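Local coordinates for protein NOV homolog (Rattus norvegicus, PDB 5NB8) that acts as a secreted CCN-family growth factor that binds integrins and NOTCH1 to regulate proliferation, adhesion, migration and differentiation, represented here by its von Willebrand factor type C domain, at residues A[6-10]-A[11-15]. Numbering follows the deposited sequence.
Sequences CVFDG and VIYRN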
loop_
_atom_site.group_PDB
_atom_site.type_symbol
_atom_site.label_atom_id
_atom_site.label_comp_id
_atom_site.label_asym_id
_atom_site.label_seq_id
_atom_site.Cartn_x
_atom_site.Cartn_y
_atom_site.Cartn_z
ATOM N N CYS A 6 16.272 5.852 8.951
ATOM C CA CYS A 6 15.588 6.402 7.791
ATOM C C CYS A 6 14.663 7.533 8.216
ATOM O O CYS A 6 14.162 7.558 9.338
ATOM C CB CYS A 6 14.732 5.357 7.065
ATOM S SG CYS A 6 15.466 3.759 6.699
ATOM N N VAL A 7 14.403 8.453 7.291
ATOM C CA VAL A 7 13.424 9.509 7.503
ATOM C C VAL A 7 12.331 9.352 6.456
ATOM O O VAL A 7 12.618 9.252 5.257
ATOM C CB VAL A 7 14.063 10.903 7.427
ATOM C CG1 VAL A 7 13.079 11.932 7.876
ATOM C CG2 VAL A 7 15.358 10.958 8.290
ATOM N N PHE A 8 11.087 9.301 6.910
ATOM C CA PHE A 8 9.960 9.231 5.990
ATOM C C PHE A 8 8.914 10.220 6.455
ATOM O O PHE A 8 8.470 10.141 7.601
ATOM C CB PHE A 8 9.351 7.826 5.924
ATOM C CG PHE A 8 8.111 7.760 5.081
ATOM C CD1 PHE A 8 8.203 7.761 3.696
ATOM C CD2 PHE A 8 6.854 7.732 5.672
ATOM C CE1 PHE A 8 7.063 7.727 2.917
ATOM C CE2 PHE A 8 5.720 7.691 4.902
ATOM C CZ PHE A 8 5.822 7.692 3.517
ATOM N N ASP A 9 8.521 11.134 5.561
ATOM C CA ASP A 9 7.443 12.088 5.820
ATOM C C ASP A 9 7.659 12.802 7.152
ATOM O O ASP A 9 6.728 13.007 7.944
ATOM C CB ASP A 9 6.080 11.385 5.773
ATOM C CG ASP A 9 4.915 12.360 5.742
ATOM O OD1 ASP A 9 5.100 13.509 5.305
ATOM O OD2 ASP A 9 3.819 11.974 6.189
ATOM N N GLY A 10 8.921 13.141 7.427
ATOM C CA GLY A 10 9.258 13.906 8.609
ATOM C C GLY A 10 9.416 13.105 9.879
ATOM O O GLY A 10 9.635 13.698 10.941
ATOM N N VAL A 11 9.332 11.781 9.809
ATOM C CA VAL A 11 9.476 10.923 10.979
ATOM C C VAL A 11 10.731 10.076 10.814
ATOM O O VAL A 11 10.963 9.503 9.741
ATOM C CB VAL A 11 8.235 10.038 11.173
ATOM C CG1 VAL A 11 8.410 9.140 12.397
ATOM C CG2 VAL A 11 6.979 10.908 11.305
ATOM N N ILE A 12 11.531 9.988 11.870
ATOM C CA ILE A 12 12.703 9.111 11.835
ATOM C C ILE A 12 12.259 7.707 12.188
ATOM O O ILE A 12 11.543 7.505 13.174
ATOM C CB ILE A 12 13.797 9.584 12.806
ATOM C CG1 ILE A 12 14.355 10.942 12.406
ATOM C CG2 ILE A 12 14.940 8.522 12.905
ATOM C CD1 ILE A 12 15.176 11.590 13.511
ATOM N N TYR A 13 12.679 6.739 11.389
ATOM C CA TYR A 13 12.460 5.330 11.675
ATOM C C TYR A 13 13.816 4.656 11.831
ATOM O O TYR A 13 14.742 4.930 11.065
ATOM C CB TYR A 13 11.623 4.676 10.565
ATOM C CG TYR A 13 10.222 5.261 10.520
ATOM C CD1 TYR A 13 9.250 4.860 11.431
ATOM C CD2 TYR A 13 9.894 6.252 9.613
ATOM C CE1 TYR A 13 7.970 5.422 11.415
ATOM C CE2 TYR A 13 8.629 6.812 9.585
ATOM C CZ TYR A 13 7.674 6.392 10.475
ATOM O OH TYR A 13 6.432 6.968 10.434
ATOM N N ARG A 14 13.936 3.786 12.825
ATOM C CA ARG A 14 15.230 3.186 13.077
ATOM C C ARG A 14 15.452 2.017 12.130
ATOM O O ARG A 14 14.509 1.466 11.552
ATOM C CB ARG A 14 15.355 2.759 14.543
ATOM C CG ARG A 14 15.604 3.949 15.487
ATOM C CD ARG A 14 15.558 3.568 16.959
ATOM N NE ARG A 14 14.221 3.136 17.351
ATOM C CZ ARG A 14 13.869 1.870 17.548
ATOM N NH1 ARG A 14 14.770 0.901 17.409
ATOM N NH2 ARG A 14 12.620 1.576 17.895
ATOM N N ASN A 15 16.730 1.703 11.906
ATOM C CA ASN A 15 17.098 0.543 11.109
ATOM C C ASN A 15 16.356 -0.684 11.615
ATOM O O ASN A 15 16.258 -0.912 12.823
ATOM C CB ASN A 15 18.616 0.307 11.174
ATOM C CG ASN A 15 19.062 -0.912 10.361
ATOM O OD1 ASN A 15 18.600 -1.137 9.234
ATOM N ND2 ASN A 15 19.968 -1.708 10.937
#
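Phe8 and Tyr13 meet diagonally on one face of a tight antiparallel beta hairpin. The contact runs through Phe8 CB, 3.9 Å from Tyr13 CE2, and CE2 comes to the edge of the Phe8 ring, near its plane. Tyr13 CG stands anti to its carbonyl carbon, and this chi1 of -65° swings the ring towards the turn end of the hairpin, with its CD2-CE2 side facing Phe8 CB. Phe8 CG is anti to the backbone N (chi1 175°), which leads that ring away while leaving CB for Tyr13; Asp9 CB lies against one face of the Phe8 ring. On the other face of the hairpin Val7 and Ile12 form a non-hydrogen-bonded pair, their CG2 and CG1 touching more loosely at 4.2 Å.

Four backbone bonds set the register. Cys6 and Tyr13 exchange two, the bond from Cys6 N to Tyr13 O measuring 2.8 Å with an N-H...O angle of 177°. Phe8 and Val11 exchange the other two; Val11 N reaches Phe8 O at 2.9 Å from above the carbonyl plane, as it closes a type I' turn with Asp9 and Gly10 at its corners, both at positive phi.

This surface hairpin belongs to the von Willebrand factor type C domain; most of its touching residues are exposed, but Cys6 is buried. Cys6 is disulfide-bonded to Cys29 on strand 25-30, while Phe19 of strand 18-19 stacks with Tyr13 and meets the Phe8 ring obliquely, joining the hairpin to the three-stranded sheet.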